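Local coordinates for protein tetraacyldisaccharide 4'-kinase (Aquifex aeolicus, PDB 4ITN) that probably transfers the gamma-phosphate of ATP to the 4'-position of a tetraacyldisaccharide 1-phosphate, making lipid IVA in the last step of that pathway, at residues Glu273-Thr278 against Tyr288-Ala293; Leu70-Lys75 against Glu117-Gly122; Arg66-Ser71 against Glu133-Asp138. All blocks are in the same frame, centred on the assembly; numbering follows the deposited sequence.

Interaction 1: residues Glu273-Thr278 against Tyr288-Ala293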
loop_
_atom_site.group_PDB
_atom_site.type_symbol
_atom_site.label_atom_id
_atom_site.label_comp_id
_atom_site.label_asym_id
_atom_site.label_seq_id
_atom_site.Cartn_x
_atom_site.Cartn_y
_atom_site.Cartn_z
ATOM N N GLU A 273 -24.287 -19.830 -0.296
ATOM C CA GLU A 273 -23.631 -19.459 -1.541
ATOM C C GLU A 273 -22.228 -18.990 -1.183
ATOM O O GLU A 273 -21.924 -18.839 -0.004
ATOM C CB GLU A 273 -24.424 -18.374 -2.280
ATOM C CG GLU A 273 -25.818 -18.836 -2.757
ATOM C CD GLU A 273 -25.772 -19.581 -4.089
ATOM O OE1 GLU A 273 -24.783 -19.399 -4.836
ATOM O OE2 GLU A 273 -26.724 -20.338 -4.395
ATOM N N ILE A 274 -21.376 -18.773 -2.185
ATOM C CA ILE A 274 -20.004 -18.298 -1.948
ATOM C C ILE A 274 -19.740 -16.992 -2.704
ATOM O O ILE A 274 -20.089 -16.868 -3.884
ATOM C CB ILE A 274 -18.946 -19.373 -2.330
ATOM C CG1 ILE A 274 -19.114 -20.625 -1.455
ATOM C CG2 ILE A 274 -17.520 -18.822 -2.206
ATOM C CD1 ILE A 274 -18.948 -20.364 0.053
ATOM N N TYR A 275 -19.140 -16.022 -2.016
ATOM C CA TYR A 275 -18.897 -14.691 -2.574
ATOM C C TYR A 275 -17.405 -14.363 -2.639
ATOM O O TYR A 275 -16.640 -14.749 -1.758
ATOM C CB TYR A 275 -19.618 -13.622 -1.737
ATOM C CG TYR A 275 -21.126 -13.767 -1.740
ATOM C CD1 TYR A 275 -21.756 -14.676 -0.901
ATOM C CD2 TYR A 275 -21.914 -12.995 -2.580
ATOM C CE1 TYR A 275 -23.134 -14.820 -0.901
ATOM C CE2 TYR A 275 -23.302 -13.135 -2.592
ATOM C CZ TYR A 275 -23.903 -14.050 -1.746
ATOM O OH TYR A 275 -25.270 -14.202 -1.742
ATOM N N LEU A 276 -17.001 -13.660 -3.693
ATOM C CA LEU A 276 -15.663 -13.091 -3.778
ATOM C C LEU A 276 -15.805 -11.580 -3.905
ATOM O O LEU A 276 -16.632 -11.098 -4.689
ATOM C CB LEU A 276 -14.897 -13.646 -4.980
ATOM C CG LEU A 276 -14.569 -15.138 -4.978
ATOM C CD1 LEU A 276 -13.585 -15.469 -6.093
ATOM C CD2 LEU A 276 -13.991 -15.515 -3.637
ATOM N N THR A 277 -15.028 -10.834 -3.121
ATOM C CA THR A 277 -15.020 -9.374 -3.219
ATOM C C THR A 277 -13.583 -8.878 -3.076
ATOM O O THR A 277 -12.666 -9.699 -3.009
ATOM C CB THR A 277 -15.966 -8.711 -2.178
ATOM O OG1 THR A 277 -16.220 -7.344 -2.539
ATOM C CG2 THR A 277 -15.380 -8.775 -0.774
ATOM N N THR A 278 -13.374 -7.557 -3.057
ATOM C CA THR A 278 -12.023 -7.005 -2.868
ATOM C C THR A 278 -11.721 -6.846 -1.378
ATOM O O THR A 278 -12.640 -6.614 -0.586
ATOM C CB THR A 278 -11.826 -5.647 -3.602
ATOM O OG1 THR A 278 -12.524 -4.601 -2.909
ATOM C CG2 THR A 278 -12.325 -5.731 -5.043
ATOM N N TYR A 288 -19.522 -12.238 8.028
ATOM C CA TYR A 288 -20.076 -13.088 6.985
ATOM C C TYR A 288 -19.000 -14.024 6.463
ATOM O O TYR A 288 -17.973 -13.576 5.965
ATOM C CB TYR A 288 -20.559 -12.237 5.809
ATOM C CG TYR A 288 -21.881 -11.534 6.006
ATOM C CD1 TYR A 288 -23.082 -12.221 5.896
ATOM C CD2 TYR A 288 -21.929 -10.174 6.273
ATOM C CE1 TYR A 288 -24.290 -11.577 6.065
ATOM C CE2 TYR A 288 -23.134 -9.522 6.444
ATOM C CZ TYR A 288 -24.309 -10.229 6.339
ATOM O OH TYR A 288 -25.507 -9.580 6.508
ATOM N N GLU A 289 -19.210 -15.315 6.696
ATOM C CA GLU A 289 -18.453 -16.381 6.067
ATOM C C GLU A 289 -19.052 -16.607 4.696
ATOM O O GLU A 289 -20.188 -16.219 4.442
ATOM C CB GLU A 289 -18.535 -17.665 6.886
ATOM C CG GLU A 289 -17.728 -17.636 8.170
ATOM C CD GLU A 289 -18.469 -16.955 9.299
ATOM O OE1 GLU A 289 -19.066 -15.887 9.054
ATOM O OE2 GLU A 289 -18.453 -17.486 10.428
ATOM N N ASN A 290 -18.297 -17.233 3.807
ATOM C CA ASN A 290 -18.790 -17.477 2.464
ATOM C C ASN A 290 -18.576 -16.233 1.625
ATOM O O ASN A 290 -18.936 -16.181 0.452
ATOM C CB ASN A 290 -20.271 -17.864 2.497
ATOM C CG ASN A 290 -21.191 -16.671 2.336
ATOM O OD1 ASN A 290 -20.746 -15.527 2.323
ATOM N ND2 ASN A 290 -22.484 -16.936 2.206
ATOM N N VAL A 291 -17.965 -15.233 2.248
ATOM C CA VAL A 291 -17.511 -14.048 1.548
ATOM C C VAL A 291 -15.996 -14.036 1.649
ATOM O O VAL A 291 -15.440 -14.120 2.742
ATOM C CB VAL A 291 -18.064 -12.764 2.182
ATOM C CG1 VAL A 291 -17.578 -11.547 1.413
ATOM C CG2 VAL A 291 -19.582 -12.805 2.225
ATOM N N PHE A 292 -15.330 -13.935 0.507
ATOM C CA PHE A 292 -13.873 -14.002 0.479
ATOM C C PHE A 292 -13.269 -12.942 -0.427
ATOM O O PHE A 292 -13.975 -12.299 -1.210
ATOM C CB PHE A 292 -13.423 -15.385 0.007
ATOM C CG PHE A 292 -13.998 -16.524 0.810
ATOM C CD1 PHE A 292 -15.214 -17.103 0.460
ATOM C CD2 PHE A 292 -13.315 -17.022 1.909
ATOM C CE1 PHE A 292 -15.741 -18.154 1.200
ATOM C CE2 PHE A 292 -13.830 -18.069 2.654
ATOM C CZ PHE A 292 -15.047 -18.636 2.301
ATOM N N ALA A 293 -11.956 -12.763 -0.307
ATOM C CA ALA A 293 -11.205 -11.919 -1.224
ATOM C C ALA A 293 -10.070 -12.728 -1.831
ATOM O O ALA A 293 -9.659 -13.747 -1.275
ATOM C CB ALA A 293 -10.657 -10.686 -0.513
#
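Backbone hydrogen bonds join Tyr275-Thr277 to Asn290-Phe292 as a parallel pair, the short strand axes crossing at -38°. Tyr275 lies across from Val291, and Leu276 from Phe292. Tyr275 uses both its backbone groups on this neighbour: its N donates to Asn290 O, at a doubtfully short modelled length, and its O takes Phe292 N at 2.7 Å from above the carbonyl plane. Thr277 N then reaches Phe292 O at 2.6 Å, nearly in line with that C=O bond.

On the face of Leu276 and Phe292, CB of Phe292 meets CD2 of Leu276 at 3.7 Å. With Phe292 CG beside its own backbone N (chi1 -55°), the ring reaches back along the pair, and CE1 comes to 3.9 Å from Ile274 CG2. Phe241 and Leu245 of helix 238-247 pack on Leu276. On the other face CB of Tyr275 rests on CG2 of Val291 at 4.0 Å, and Leu282 of helix 279-282 packs against Thr277, Val291 and Ala293. Apolar Leu276 and Val291 suit their buried positions, with Ile274 and Phe292 at the partly exposed margin.

Tyr275 and Thr277 take their polar side-chain partners outside the pair: Tyr275 OH bonds Glu270 N, and Thr277 OG1 bonds Phe232 O of strand 229-233, the neighbour on the other edge of 275-277. Asn290 has a positive phi, which asparagine tolerates well, and its amide runs alongside the Tyr275 ring, the planes 42° apart, its buried OD1 lacking a partner in the model. Two parallel strands linked through the short helix 279-282 are characteristic of a beta-alpha-beta unit in an alpha/beta fold.

Interaction 2: residues Leu70-Lys75 against Glu117-Gly122; sequences LSRGYK and EDRYKG
Arg72 and Glu117 meet because the first is straight and the second folded: Arg72 CG stands anti to the backbone N (chi1 -176°) with the chain extended to NE, whereas Glu117 bends at its second torsion (67°) and swings its carboxylate back alongside. OE1 of Glu117 lies at the edge of the Arg72 guanidinium and forms a salt bridge with NE, the two planes 52° apart; its modelled length is unusually short and therefore doubtful. NH2 of Arg72 pairs with the sulfonate of a bound HEPES buffer molecule.

Arg119, also bent, tucks its guanidinium beneath the aliphatic root of Arg72, whose CB lies over one face, 3.6 Å from Arg119 NH2. Long arginine chains suit this place, offering carbon to pack and nitrogen to bond. Arg119 NH1 gives Leu70 O a weak bond of 3.2 Å but bonds Asp138 O as well, and NH2 holds Asp139 O. The two arginine charges stay apart, Arg72 NE being 5.2 Å from Arg119 NH2, and Glu117 probably offsets part of the charge of Arg72.

Deeper in, Leu70 CD1 touches Arg119 O at 3.5 Å and CD2 approaches Gly122 C at 4.0 Å; glycine lets the helix backbone come up against this methyl. Asp118 N-caps helix 119-130, OD1 accepting Lys121 N at 2.8 Å. The arrangement is typical of the C-terminal end of a P-loop kinase's central strands, where loops and helix starts gather.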
loop_
_atom_site.group_PDB
_atom_site.type_symbol
_atom_site.label_atom_id
_atom_site.label_comp_id
_atom_site.label_asym_id
_atom_site.label_seq_id
_atom_site.Cartn_x
_atom_site.Cartn_y
_atom_site.Cartn_z
ATOM N N LEU A 70 3.925 3.496 9.756
ATOM C CA LEU A 70 3.392 4.863 9.917
ATOM C C LEU A 70 2.646 5.257 8.663
ATOM O O LEU A 70 3.266 5.496 7.634
ATOM C CB LEU A 70 4.544 5.870 10.113
ATOM C CG LEU A 70 5.379 5.589 11.371
ATOM C CD1 LEU A 70 6.509 6.609 11.552
ATOM C CD2 LEU A 70 4.422 5.623 12.561
ATOM N N SER A 71 1.320 5.302 8.737
ATOM C CA SER A 71 0.511 5.659 7.584
ATOM C C SER A 71 0.005 7.088 7.769
ATOM O O SER A 71 0.003 7.623 8.885
ATOM C CB SER A 71 -0.700 4.714 7.442
ATOM O OG SER A 71 -0.270 3.372 7.295
ATOM N N ARG A 72 -0.425 7.701 6.676
ATOM C CA ARG A 72 -0.926 9.076 6.714
ATOM C C ARG A 72 -2.323 9.162 7.307
ATOM O O ARG A 72 -2.628 10.074 8.077
ATOM C CB ARG A 72 -0.949 9.675 5.311
ATOM C CG ARG A 72 -1.372 11.145 5.303
ATOM C CD ARG A 72 -1.114 11.773 3.946
ATOM N NE ARG A 72 -1.337 13.219 3.963
ATOM C CZ ARG A 72 -1.227 14.009 2.898
ATOM N NH1 ARG A 72 -1.442 15.312 3.014
ATOM N NH2 ARG A 72 -0.896 13.497 1.719
ATOM N N GLY A 73 -3.185 8.222 6.943
ATOM C CA GLY A 73 -4.572 8.323 7.348
ATOM C C GLY A 73 -5.377 9.176 6.382
ATOM O O GLY A 73 -6.056 10.123 6.788
ATOM N N TYR A 74 -5.336 8.833 5.103
ATOM C CA TYR A 74 -6.216 9.476 4.142
ATOM C C TYR A 74 -7.656 9.052 4.427
ATOM O O TYR A 74 -7.903 7.908 4.803
ATOM C CB TYR A 74 -5.800 9.121 2.715
ATOM C CG TYR A 74 -6.739 9.685 1.671
ATOM C CD1 TYR A 74 -6.687 11.027 1.320
ATOM C CD2 TYR A 74 -7.666 8.875 1.029
ATOM C CE1 TYR A 74 -7.535 11.549 0.364
ATOM C CE2 TYR A 74 -8.520 9.388 0.070
ATOM C CZ TYR A 74 -8.451 10.727 -0.258
ATOM O OH TYR A 74 -9.296 11.248 -1.212
ATOM N N LYS A 75 -8.601 9.972 4.248
ATOM C CA LYS A 75 -10.010 9.683 4.514
ATOM C C LYS A 75 -10.278 9.212 5.946
ATOM O O LYS A 75 -11.028 8.261 6.158
ATOM C CB LYS A 75 -10.535 8.638 3.525
ATOM C CG LYS A 75 -12.014 8.321 3.673
ATOM C CD LYS A 75 -12.469 7.316 2.629
ATOM C CE LYS A 75 -13.943 6.977 2.788
ATOM N NZ LYS A 75 -14.406 5.992 1.772
ATOM N N GLU A 117 -0.754 12.289 10.091
ATOM C CA GLU A 117 -0.328 13.139 8.975
ATOM C C GLU A 117 1.133 13.545 9.116
ATOM O O GLU A 117 1.918 13.461 8.164
ATOM C CB GLU A 117 -1.208 14.394 8.878
ATOM C CG GLU A 117 -0.567 15.564 8.129
ATOM C CD GLU A 117 -0.350 15.290 6.647
ATOM O OE1 GLU A 117 -1.049 14.409 6.099
ATOM O OE2 GLU A 117 0.517 15.958 6.032
ATOM N N ASP A 118 1.498 13.990 10.315
ATOM C CA ASP A 118 2.900 14.208 10.639
ATOM C C ASP A 118 3.523 12.886 11.059
ATOM O O ASP A 118 3.276 12.398 12.168
ATOM C CB ASP A 118 3.055 15.227 11.774
ATOM C CG ASP A 118 4.517 15.615 12.016
ATOM O OD1 ASP A 118 5.284 14.791 12.557
ATOM O OD2 ASP A 118 4.897 16.748 11.657
ATOM N N ARG A 119 4.339 12.302 10.185
ATOM C CA ARG A 119 4.897 10.988 10.471
ATOM C C ARG A 119 5.821 10.964 11.688
ATOM O O ARG A 119 5.870 9.952 12.401
ATOM C CB ARG A 119 5.645 10.412 9.261
ATOM C CG ARG A 119 4.962 10.583 7.930
ATOM C CD ARG A 119 3.567 10.057 7.878
ATOM N NE ARG A 119 3.064 10.302 6.536
ATOM C CZ ARG A 119 3.010 9.398 5.563
ATOM N NH1 ARG A 119 3.396 8.117 5.779
ATOM N NH2 ARG A 119 2.543 9.795 4.374
ATOM N N TYR A 120 6.575 12.046 11.901
ATOM C CA TYR A 120 7.460 12.140 13.076
ATOM C C TYR A 120 6.669 12.003 14.392
ATOM O O TYR A 120 7.016 11.179 15.254
ATOM C CB TYR A 120 8.273 13.452 13.067
ATOM C CG TYR A 120 9.204 13.633 14.258
ATOM C CD1 TYR A 120 10.456 13.018 14.289
ATOM C CD2 TYR A 120 8.838 14.426 15.342
ATOM C CE1 TYR A 120 11.318 13.178 15.371
ATOM C CE2 TYR A 120 9.697 14.594 16.440
ATOM C CZ TYR A 120 10.930 13.971 16.441
ATOM O OH TYR A 120 11.770 14.148 17.513
ATOM N N LYS A 121 5.619 12.811 14.556
ATOM C CA LYS A 121 4.778 12.741 15.765
ATOM C C LYS A 121 4.194 11.333 15.959
ATOM O O LYS A 121 4.099 10.839 17.080
ATOM C CB LYS A 121 3.670 13.801 15.736
ATOM C CG LYS A 121 4.199 15.229 15.754
ATOM C CD LYS A 121 3.165 16.255 15.285
ATOM C CE LYS A 121 3.856 17.544 14.833
ATOM N NZ LYS A 121 3.064 18.346 13.839
ATOM N N GLY A 122 3.821 10.692 14.855
ATOM C CA GLY A 122 3.413 9.302 14.872
ATOM C C GLY A 122 4.490 8.384 15.418
ATOM O O GLY A 122 4.218 7.539 16.275
#

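Interaction 3: residues Arg66-Ser71 against Glu133-Asp138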
loop_
_atom_site.group_PDB
_atom_site.type_symbol
_atom_site.label_atom_id
_atom_site.label_comp_id
_atom_site.label_asym_id
_atom_site.label_seq_id
_atom_site.Cartn_x
_atom_site.Cartn_y
_atom_site.Cartn_z
ATOM N N ARG A 66 10.423 -5.843 15.924
ATOM C CA ARG A 66 9.155 -5.201 16.251
ATOM C C ARG A 66 8.873 -4.096 15.231
ATOM O O ARG A 66 9.523 -3.070 15.243
ATOM C CB ARG A 66 9.192 -4.670 17.683
ATOM C CG ARG A 66 9.403 -5.809 18.747
ATOM C CD ARG A 66 9.672 -5.234 20.135
ATOM N NE ARG A 66 8.528 -4.470 20.632
ATOM C CZ ARG A 66 7.506 -4.980 21.324
ATOM N NH1 ARG A 66 7.461 -6.278 21.625
ATOM N NH2 ARG A 66 6.518 -4.180 21.719
ATOM N N VAL A 67 7.911 -4.321 14.341
ATOM C CA VAL A 67 7.658 -3.419 13.227
ATOM C C VAL A 67 6.418 -2.554 13.467
ATOM O O VAL A 67 5.367 -3.052 13.906
ATOM C CB VAL A 67 7.439 -4.229 11.923
ATOM C CG1 VAL A 67 7.140 -3.302 10.754
ATOM C CG2 VAL A 67 8.650 -5.133 11.621
ATOM N N CYS A 68 6.545 -1.261 13.176
ATOM C CA CYS A 68 5.412 -0.334 13.152
ATOM C C CYS A 68 5.288 0.419 11.837
ATOM O O CYS A 68 6.221 1.091 11.389
ATOM C CB CYS A 68 5.529 0.711 14.265
ATOM S SG CYS A 68 4.060 1.721 14.426
ATOM N N ILE A 69 4.118 0.338 11.223
ATOM C CA ILE A 69 3.891 1.067 9.988
ATOM C C ILE A 69 3.348 2.451 10.346
ATOM O O ILE A 69 2.436 2.575 11.163
ATOM C CB ILE A 69 2.867 0.309 9.099
ATOM C CG1 ILE A 69 3.500 -0.991 8.546
ATOM C CG2 ILE A 69 2.375 1.189 7.963
ATOM C CD1 ILE A 69 2.480 -1.859 7.807
ATOM N N LEU A 70 3.925 3.496 9.756
ATOM C CA LEU A 70 3.392 4.863 9.917
ATOM C C LEU A 70 2.646 5.257 8.663
ATOM O O LEU A 70 3.266 5.496 7.634
ATOM C CB LEU A 70 4.544 5.870 10.113
ATOM C CG LEU A 70 5.379 5.589 11.371
ATOM C CD1 LEU A 70 6.509 6.609 11.552
ATOM C CD2 LEU A 70 4.422 5.623 12.561
ATOM N N SER A 71 1.320 5.302 8.737
ATOM C CA SER A 71 0.511 5.659 7.584
ATOM C C SER A 71 0.005 7.088 7.769
ATOM O O SER A 71 0.003 7.623 8.885
ATOM C CB SER A 71 -0.700 4.714 7.442
ATOM O OG SER A 71 -0.270 3.372 7.295
ATOM N N GLU A 133 11.130 -1.479 16.758
ATOM C CA GLU A 133 12.550 -1.467 16.429
ATOM C C GLU A 133 12.795 -0.896 15.042
ATOM O O GLU A 133 13.924 -0.567 14.679
ATOM C CB GLU A 133 13.108 -2.892 16.525
ATOM C CG GLU A 133 13.132 -3.427 17.950
ATOM C CD GLU A 133 13.490 -4.896 18.033
ATOM O OE1 GLU A 133 12.858 -5.721 17.326
ATOM O OE2 GLU A 133 14.405 -5.223 18.820
ATOM N N VAL A 134 11.736 -0.793 14.249
ATOM C CA VAL A 134 11.861 -0.208 12.907
ATOM C C VAL A 134 10.518 0.319 12.432
ATOM O O VAL A 134 9.482 -0.289 12.721
ATOM C CB VAL A 134 12.424 -1.229 11.887
ATOM C CG1 VAL A 134 11.555 -2.522 11.849
ATOM C CG2 VAL A 134 12.552 -0.603 10.508
ATOM N N PHE A 135 10.536 1.461 11.743
ATOM C CA PHE A 135 9.336 2.061 11.167
ATOM C C PHE A 135 9.297 1.820 9.673
ATOM O O PHE A 135 10.324 1.861 9.000
ATOM C CB PHE A 135 9.283 3.581 11.439
ATOM C CG PHE A 135 8.943 3.926 12.865
ATOM C CD1 PHE A 135 7.670 3.689 13.360
ATOM C CD2 PHE A 135 9.904 4.451 13.720
ATOM C CE1 PHE A 135 7.343 3.972 14.699
ATOM C CE2 PHE A 135 9.593 4.742 15.056
ATOM C CZ PHE A 135 8.306 4.512 15.550
ATOM N N ILE A 136 8.108 1.557 9.151
ATOM C CA ILE A 136 7.928 1.609 7.713
ATOM C C ILE A 136 6.996 2.770 7.416
ATOM O O ILE A 136 5.889 2.833 7.957
ATOM C CB ILE A 136 7.343 0.303 7.162
ATOM C CG1 ILE A 136 8.326 -0.867 7.418
ATOM C CG2 ILE A 136 7.056 0.428 5.664
ATOM C CD1 ILE A 136 7.609 -2.245 7.225
ATOM N N LEU A 137 7.453 3.712 6.587
ATOM C CA LEU A 137 6.575 4.807 6.174
ATOM C C LEU A 137 5.757 4.313 5.012
ATOM O O LEU A 137 6.276 4.087 3.920
ATOM C CB LEU A 137 7.363 6.034 5.702
ATOM C CG LEU A 137 8.379 6.631 6.660
ATOM C CD1 LEU A 137 8.744 8.058 6.200
ATOM C CD2 LEU A 137 7.757 6.644 8.051
ATOM N N ASP A 138 4.459 4.166 5.226
ATOM C CA ASP A 138 3.557 3.883 4.132
ATOM C C ASP A 138 3.386 5.198 3.378
ATOM O O ASP A 138 3.061 6.217 3.978
ATOM C CB ASP A 138 2.223 3.397 4.697
ATOM C CG ASP A 138 1.182 3.160 3.632
ATOM O OD1 ASP A 138 1.536 3.123 2.440
ATOM O OD2 ASP A 138 -0.000 3.009 3.991
#
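Strands 67-71 and 134-138 are parallel neighbours in the core sheet of the P-loop fold, crossing at -28°. Backbone bonds alternate along them: Cys68 N to Val134 O, Ile136 N to Cys68 O, Leu70 N to Ile136 O and Asp138 N to Leu70 O.

At the start, Glu133 grips Arg66 twice. Its N donates to Arg66 O at 2.7 Å, in the carbonyl plane, and the extended side chain brings OE1 to Arg66 N at 2.8 Å through its anti lone pair. With an alanine here the carboxylate is gone, and Arg66 N would probably lose this acceptor, leaving the strand start less firmly fixed.

One face is built round Phe135: Leu70 CG touches its CD1 at 3.6 Å, and Cys68 SG lies at the ring edge, 5.2 Å from the centroid. Broad Phe135 and small Cys68 pack under helix 119-130. On the other, Val67 CG1 meets Ile136 CD1 at 3.7 Å; these beta-branched residues fill the face under helix 49-61.

At the far end Ser71 OG bonds Asp138 OD2 weakly, while OD1 forms a salt bridge with Lys51, a predicted ATP-binding residue. A hydrophobic strand ending in aspartate beside the P-loop lysine is consistent with a Walker B motif.

Overall arrangement
Interactions 2 and 3 form one continuous region, their centres about 11 Å apart. They share Leu70 and Ser71 on strand 67-71, and helix 119-130, used by interaction 2, leads into strand 134-138, used by interaction 3. They also touch directly: Arg119 NH1 lies 2.6 Å from Asp138 O, probably hydrogen-bonded, tying the helix start to the strand end beside the predicted ATP site. Interaction 1 comes later in the chain, about 30 Å from interaction 3 and 31 Å from interaction 2 between centres, in a separate group of strands around 229-233 and 291-300. The antiparallel strands 201-212 and 291-300 connect this outlying part to the P-loop core.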